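PDB 3BF7: esterase YbfF from Escherichia coli, which probably hydrolyses ester or thioester substrates, as a member of the alpha/beta hydrolase family that carries a helical cap. Local coordinates for residues 49-54 with 64-69; 73-78 with 103-108; 97-102 with 192-197. The protein carries 1 engineered substitution. One frame throughout, in Å; residues are numbered along the deposited sequence.

Interaction 1: residues 49-54 with 64-69; sequences DVRNHG and YPAMAQ. Engineered in segment 49-54: V50 (natural residue Met).
The guanidinium group of R51 has the methyl of A66 over one face, with A66 CB 4.0 Å above the plane and centred on it. Its edges serve polar partners: NE forms a salt bridge with D70 OD1, one turn further along the same helix, and NH1 donates to the carbonyl oxygen of V61. The ring of H53, in the same turn, has R51 C in plane at its edge and meets the ring of H23. In this alpha/beta hydrolase fold the contact joins the loop after strand 45-48 to the first turns of helix 64-78. V50 to H53 form a type II beta turn, closed by H53 N to V50 O at 3.0 Å, which presents R51 to the helix. R51 CG lies between the backbone N and the carbonyl carbon (chi1 60°), and a bend at chi3 brings the flat end over A66. Nearer the backbone, R51 CG lies 4.3 Å from M67 CG, a loose apolar contact. Replacing R51 by an alanine removes the guanidinium, and is likely to leave D70 without its salt-bridge partner and the A66 methyl without the flat group over it. V50 is engineered, in place of the natural methionine, and also touches M90 of helix 90-101. The thioether of M67, in a chain bent at chi3, crosses V50 obliquely, M67 SD lying 3.8 Å from V50 CG1.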
# COMPACT_ATOMS: atom_id res chain seq x y z
N ASP A 49 -7.09 5.31 3.83
CA ASP A 49 -7.77 4.56 2.79
C ASP A 49 -7.35 5.35 1.54
O ASP A 49 -7.55 6.56 1.48
CB ASP A 49 -9.30 4.63 2.90
CG ASP A 49 -9.89 3.51 3.74
OD1 ASP A 49 -9.31 2.40 3.79
OD2 ASP A 49 -10.97 3.75 4.33
N VAL A 50 -6.75 4.67 0.58
CA VAL A 50 -6.36 5.34 -0.66
C VAL A 50 -7.65 5.73 -1.39
O VAL A 50 -8.69 5.12 -1.17
CB VAL A 50 -5.51 4.38 -1.53
CG1 VAL A 50 -5.25 4.99 -2.91
CG2 VAL A 50 -4.20 4.07 -0.82
N ARG A 51 -7.58 6.75 -2.24
CA ARG A 51 -8.77 7.14 -2.99
C ARG A 51 -9.32 5.91 -3.70
O ARG A 51 -8.57 5.02 -4.10
CB ARG A 51 -8.45 8.24 -4.01
CG ARG A 51 -7.42 7.87 -5.07
CD ARG A 51 -7.44 8.86 -6.23
NE ARG A 51 -7.19 10.23 -5.78
CZ ARG A 51 -7.47 11.31 -6.50
NH1 ARG A 51 -8.00 11.21 -7.71
NH2 ARG A 51 -7.22 12.52 -5.99
N ASN A 52 -10.65 5.85 -3.81
CA ASN A 52 -11.33 4.75 -4.47
C ASN A 52 -11.26 3.42 -3.72
O ASN A 52 -11.59 2.37 -4.28
CB ASN A 52 -10.82 4.58 -5.90
CG ASN A 52 -11.19 5.77 -6.78
OD1 ASN A 52 -10.33 6.34 -7.46
ND2 ASN A 52 -12.46 6.14 -6.77
N HIS A 53 -10.84 3.48 -2.46
CA HIS A 53 -10.75 2.30 -1.60
C HIS A 53 -11.39 2.61 -0.25
O HIS A 53 -11.52 3.78 0.14
CB HIS A 53 -9.30 1.87 -1.37
CG HIS A 53 -8.59 1.43 -2.61
ND1 HIS A 53 -8.29 0.11 -2.88
CD2 HIS A 53 -8.14 2.14 -3.67
CE1 HIS A 53 -7.69 0.03 -4.06
NE2 HIS A 53 -7.59 1.25 -4.55
N GLY A 54 -11.78 1.56 0.46
CA GLY A 54 -12.38 1.72 1.78
C GLY A 54 -13.48 2.75 1.81
O GLY A 54 -14.40 2.70 0.99
N TYR A 64 -0.37 8.20 -9.84
CA TYR A 64 0.44 8.43 -8.66
C TYR A 64 0.62 9.87 -8.21
O TYR A 64 0.69 10.13 -7.01
CB TYR A 64 1.74 7.64 -8.79
CG TYR A 64 1.43 6.16 -8.67
CD1 TYR A 64 0.90 5.65 -7.49
CD2 TYR A 64 1.55 5.30 -9.76
CE1 TYR A 64 0.48 4.33 -7.39
CE2 TYR A 64 1.13 3.97 -9.68
CZ TYR A 64 0.60 3.50 -8.49
OH TYR A 64 0.17 2.19 -8.38
N PRO A 65 0.72 10.83 -9.14
CA PRO A 65 0.87 12.20 -8.63
C PRO A 65 -0.38 12.56 -7.82
O PRO A 65 -0.30 13.24 -6.80
CB PRO A 65 1.00 13.03 -9.91
CG PRO A 65 1.78 12.10 -10.80
CD PRO A 65 1.08 10.77 -10.57
N ALA A 66 -1.54 12.09 -8.29
CA ALA A 66 -2.81 12.36 -7.61
C ALA A 66 -2.83 11.71 -6.23
O ALA A 66 -3.25 12.34 -5.25
CB ALA A 66 -3.97 11.84 -8.45
N MET A 67 -2.39 10.46 -6.14
CA MET A 67 -2.36 9.76 -4.87
C MET A 67 -1.35 10.41 -3.92
O MET A 67 -1.56 10.45 -2.71
CB MET A 67 -2.04 8.28 -5.08
CG MET A 67 -3.21 7.50 -5.67
SD MET A 67 -2.93 5.72 -5.82
CE MET A 67 -2.74 5.55 -7.59
N ALA A 68 -0.25 10.92 -4.48
CA ALA A 68 0.76 11.58 -3.66
C ALA A 68 0.17 12.88 -3.10
O ALA A 68 0.35 13.20 -1.93
CB ALA A 68 2.00 11.89 -4.50
N GLN A 69 -0.54 13.62 -3.94
CA GLN A 69 -1.16 14.87 -3.51
C GLN A 69 -2.18 14.59 -2.40
O GLN A 69 -2.31 15.37 -1.46
CB GLN A 69 -1.87 15.56 -4.67
CG GLN A 69 -2.58 16.84 -4.27
CD GLN A 69 -1.61 17.94 -3.88
OE1 GLN A 69 -0.74 18.32 -4.66
NE2 GLN A 69 -1.76 18.45 -2.66

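Interaction 2: residues 73-78 with 103-108; sequences DTLDAL and PDRIDK
A surface salt bridge backed by apolar packing links D76 and L75, near the end of helix 64-78, to R105 in the short 3-10 turn between helix 90-101 and strand 106-112. Two guanidinium nitrogens grip a single carboxylate oxygen: R105 NH2 reaches D76 OD1 at 2.8 Å, nearly along the C-O direction, and R105 NH1 at 3.0 Å on its syn side but out of the carboxylate plane, both from the same face of that plane. Both bonds are bent (145° at NH2, 140° at NH1), as is usual when two N-H groups share one oxygen. The planes of carboxylate and guanidinium are tilted by only 18°, although the side chains cross at about a right angle. Bends at chi2 and chi3 turn the R105 guanidinium toward helix 64-78, with L75 CD1 over one face and D76 OD1 at its edge. L75 runs past in the opposite direction, L75 CB 3.5 Å from R105 NH2. In the loop after the helix, D81 O accepts from NE and I80 O from NH2. L75 continues onto A83 and F85 of strand 83-88, while R105 pairs through its backbone with A83, where strand 106-112 comes alongside.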
# COMPACT_ATOMS: atom_id res chain seq x y z
N ASP A 73 -2.49 16.48 1.11
CA ASP A 73 -3.73 17.09 1.58
C ASP A 73 -4.14 16.51 2.93
O ASP A 73 -4.70 17.21 3.77
CB ASP A 73 -4.87 16.87 0.58
CG ASP A 73 -4.65 17.61 -0.72
OD1 ASP A 73 -3.94 18.63 -0.72
OD2 ASP A 73 -5.22 17.17 -1.74
N THR A 74 -3.87 15.22 3.11
CA THR A 74 -4.22 14.55 4.35
C THR A 74 -3.31 15.04 5.49
O THR A 74 -3.78 15.27 6.60
CB THR A 74 -4.12 13.02 4.17
OG1 THR A 74 -5.07 12.61 3.18
CG2 THR A 74 -4.42 12.30 5.48
N LEU A 75 -2.03 15.21 5.20
CA LEU A 75 -1.10 15.71 6.21
C LEU A 75 -1.51 17.13 6.60
O LEU A 75 -1.48 17.49 7.78
CB LEU A 75 0.34 15.74 5.69
CG LEU A 75 1.10 14.43 5.48
CD1 LEU A 75 2.52 14.77 5.03
CD2 LEU A 75 1.13 13.61 6.75
N ASP A 76 -1.88 17.94 5.61
CA ASP A 76 -2.29 19.31 5.88
C ASP A 76 -3.54 19.33 6.76
O ASP A 76 -3.65 20.15 7.67
CB ASP A 76 -2.59 20.06 4.57
CG ASP A 76 -1.33 20.41 3.79
OD1 ASP A 76 -0.23 20.36 4.36
OD2 ASP A 76 -1.46 20.76 2.60
N ALA A 77 -4.46 18.42 6.49
CA ALA A 77 -5.70 18.33 7.25
C ALA A 77 -5.44 18.00 8.72
O ALA A 77 -6.18 18.44 9.60
CB ALA A 77 -6.61 17.27 6.64
N LEU A 78 -4.39 17.23 8.97
CA LEU A 78 -4.04 16.83 10.33
C LEU A 78 -2.96 17.74 10.92
O LEU A 78 -2.53 17.54 12.06
CB LEU A 78 -3.54 15.38 10.35
CG LEU A 78 -4.54 14.33 9.85
CD1 LEU A 78 -3.91 12.96 9.93
CD2 LEU A 78 -5.81 14.38 10.70
N PRO A 103 8.96 16.38 -1.22
CA PRO A 103 9.99 15.73 -0.41
C PRO A 103 10.14 16.23 1.02
O PRO A 103 10.47 15.46 1.92
CB PRO A 103 11.26 15.94 -1.24
CG PRO A 103 10.98 17.22 -1.97
CD PRO A 103 9.55 17.04 -2.40
N ASP A 104 9.88 17.51 1.24
CA ASP A 104 10.01 18.08 2.58
C ASP A 104 8.96 17.56 3.57
O ASP A 104 9.08 17.79 4.78
CB ASP A 104 9.96 19.61 2.53
CG ASP A 104 11.10 20.20 1.72
OD1 ASP A 104 12.24 19.71 1.85
OD2 ASP A 104 10.86 21.16 0.96
N ARG A 105 7.95 16.87 3.07
CA ARG A 105 6.90 16.34 3.93
C ARG A 105 7.18 14.90 4.35
O ARG A 105 6.41 14.31 5.11
CB ARG A 105 5.54 16.42 3.23
CG ARG A 105 5.16 17.81 2.72
CD ARG A 105 5.17 18.86 3.83
NE ARG A 105 4.09 18.70 4.79
CZ ARG A 105 2.83 19.07 4.58
NH1 ARG A 105 2.48 19.62 3.43
NH2 ARG A 105 1.91 18.88 5.52
N ILE A 106 8.29 14.34 3.87
CA ILE A 106 8.67 12.96 4.18
C ILE A 106 9.95 12.87 5.01
O ILE A 106 10.93 13.57 4.73
CB ILE A 106 8.90 12.14 2.90
CG1 ILE A 106 7.69 12.25 1.98
CG2 ILE A 106 9.16 10.68 3.26
CD1 ILE A 106 7.91 11.61 0.62
N ASP A 107 9.93 12.00 6.01
CA ASP A 107 11.10 11.77 6.85
C ASP A 107 11.73 10.51 6.28
O ASP A 107 12.60 10.58 5.41
CB ASP A 107 10.68 11.55 8.31
CG ASP A 107 11.87 11.47 9.25
OD1 ASP A 107 13.02 11.46 8.76
OD2 ASP A 107 11.65 11.42 10.48
N LYS A 108 11.29 9.35 6.77
CA LYS A 108 11.80 8.08 6.26
C LYS A 108 10.76 7.44 5.34
O LYS A 108 9.59 7.84 5.34
CB LYS A 108 12.17 7.16 7.42
CG LYS A 108 13.34 7.70 8.22
CD LYS A 108 13.96 6.65 9.12
CE LYS A 108 15.22 7.18 9.78
NZ LYS A 108 15.93 6.12 10.55

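Interaction 3: residues 97-102 with 192-197; sequences ALTALA and PAWDHP
In T99 the hydroxyl OG1 stands between the backbone N and the carbonyl carbon (chi1 68°), leaving CG2 opposite the carbonyl carbon and turned to the indole of W194; in W194 a chi1 of -170° extends CG away from the backbone N and swings the ring toward the helix. T99 CB and CG2 thus both sit over one face of the indole. T99 CB sits 3.7 Å from the centroid of the five-membered ring of W194, 18° off the ring normal, a CH-pi contact, and its closest approach is to W194 CD1 at 3.5 Å. The T99 methyl CG2 covers the same face further in, 3.8 Å from W194 CE2. On the opposite face H196 ND1 lies 3.4 Å above the W194 plane, offset toward the rim, and the H196 ring offers its edge to W194 CG. The indole is thus sandwiched between a helix residue and a residue of its own loop.

The polar end of T99 faces elsewhere. Its OG1 donates to M96 O, one turn back in the helix, and accepts from a water at 2.9 Å from T99 OG1; the same water donates to P192 O at 2.7 Å, tying loop to helix without a direct bond. Beside it A100 CB touches P192 CD at 3.9 Å, near solvent. I191 adds apolar contact to T99 and A100, and L109 of strand 106-112 touches both T99 and W194 from the sheet side.

Helix 90-101 begins at the putative nucleophile elbow, and the loop with W194 leads into strand 198-201. This is helix-to-loop packing of the alpha/beta hydrolase core, placed where the chain re-enters the main sheet after the helices that probably form the cap.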
# COMPACT_ATOMS: atom_id res chain seq x y z
N ALA A 97 6.09 8.28 -5.09
CA ALA A 97 5.74 9.44 -5.90
C ALA A 97 5.73 10.71 -5.05
O ALA A 97 6.01 11.80 -5.56
CB ALA A 97 4.37 9.23 -6.55
N LEU A 98 5.42 10.57 -3.77
CA LEU A 98 5.40 11.72 -2.88
C LEU A 98 6.79 12.35 -2.76
O LEU A 98 6.90 13.56 -2.55
CB LEU A 98 4.89 11.31 -1.49
CG LEU A 98 4.82 12.44 -0.44
CD1 LEU A 98 3.87 13.54 -0.91
CD2 LEU A 98 4.35 11.86 0.88
N THR A 99 7.85 11.55 -2.89
CA THR A 99 9.19 12.11 -2.79
C THR A 99 9.46 13.12 -3.90
O THR A 99 10.25 14.04 -3.73
CB THR A 99 10.31 11.03 -2.85
OG1 THR A 99 10.35 10.44 -4.16
CG2 THR A 99 10.08 9.96 -1.80
N ALA A 100 8.79 12.95 -5.04
CA ALA A 100 8.97 13.87 -6.16
C ALA A 100 8.08 15.09 -6.04
O ALA A 100 8.45 16.19 -6.45
CB ALA A 100 8.68 13.14 -7.47
N LEU A 101 6.90 14.91 -5.45
CA LEU A 101 5.95 16.00 -5.30
C LEU A 101 6.20 16.92 -4.11
O LEU A 101 6.17 18.15 -4.27
CB LEU A 101 4.52 15.43 -5.19
CG LEU A 101 3.39 16.46 -5.20
CD1 LEU A 101 3.38 17.19 -6.54
CD2 LEU A 101 2.06 15.76 -4.97
N ALA A 102 6.46 16.35 -2.94
CA ALA A 102 6.70 17.15 -1.74
C ALA A 102 7.68 16.45 -0.81
O ALA A 102 7.32 15.99 0.27
CB ALA A 102 5.38 17.39 -1.02
N PRO A 192 12.47 11.93 -10.14
CA PRO A 192 13.87 12.32 -9.95
C PRO A 192 14.42 11.54 -8.76
O PRO A 192 13.67 11.04 -7.93
CB PRO A 192 13.78 13.82 -9.65
CG PRO A 192 12.52 14.24 -10.33
CD PRO A 192 11.58 13.10 -10.01
N ALA A 193 15.74 11.44 -8.68
CA ALA A 193 16.37 10.71 -7.59
C ALA A 193 16.06 11.35 -6.24
O ALA A 193 16.04 12.58 -6.11
CB ALA A 193 17.87 10.65 -7.80
N TRP A 194 15.80 10.51 -5.25
CA TRP A 194 15.56 10.97 -3.89
C TRP A 194 16.83 10.55 -3.14
O TRP A 194 17.03 9.36 -2.87
CB TRP A 194 14.33 10.27 -3.30
CG TRP A 194 13.86 10.85 -1.99
CD1 TRP A 194 13.46 12.14 -1.76
CD2 TRP A 194 13.68 10.16 -0.76
NE1 TRP A 194 13.05 12.29 -0.46
CE2 TRP A 194 13.17 11.08 0.18
CE3 TRP A 194 13.90 8.83 -0.35
CZ2 TRP A 194 12.88 10.73 1.50
CZ3 TRP A 194 13.61 8.48 0.97
CH2 TRP A 194 13.10 9.43 1.87
N ASP A 195 17.68 11.52 -2.84
CA ASP A 195 18.96 11.26 -2.19
C ASP A 195 18.89 11.09 -0.68
O ASP A 195 19.53 11.84 0.07
CB ASP A 195 19.96 12.36 -2.55
CG ASP A 195 20.33 12.35 -4.02
OD1 ASP A 195 20.71 11.28 -4.53
OD2 ASP A 195 20.24 13.41 -4.68
N HIS A 196 18.13 10.09 -0.25
CA HIS A 196 17.97 9.78 1.17
C HIS A 196 17.78 8.27 1.32
O HIS A 196 17.27 7.61 0.41
CB HIS A 196 16.73 10.48 1.74
CG HIS A 196 16.78 11.97 1.63
ND1 HIS A 196 16.25 12.66 0.57
CD2 HIS A 196 17.32 12.90 2.45
CE1 HIS A 196 16.46 13.96 0.74
NE2 HIS A 196 17.11 14.13 1.87
N PRO A 197 18.20 7.71 2.46
CA PRO A 197 18.05 6.27 2.66
C PRO A 197 16.58 5.87 2.57
O PRO A 197 15.72 6.52 3.17
CB PRO A 197 18.61 6.05 4.07
CG PRO A 197 19.62 7.16 4.21
CD PRO A 197 18.90 8.33 3.59
O HOH W 1 11.82 11.99 -6.16

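How the interactions relate
All three contacts involve the helices and loops around the central sheet of the alpha/beta hydrolase core. Interactions 1 and 2 share helix 64-78, using its start and its end, with centres about 14 Å apart; interaction 1 closes before either of the others opens. Interactions 2 and 3 alternate along the chain, about 13 Å apart between centres, and meet where I106 packs on L98 and T99 and where D107 O approaches the indole of W194. Interactions 1 and 3 lie about 17 Å apart between centres, yet L101 and L98 pack on helix 64-78 at Q69 and A68. Helices 64-78 and 90-101 thus pack against each other, and 90-101 onto strand 106-112, with loop 192-197 packed on T99 and A100.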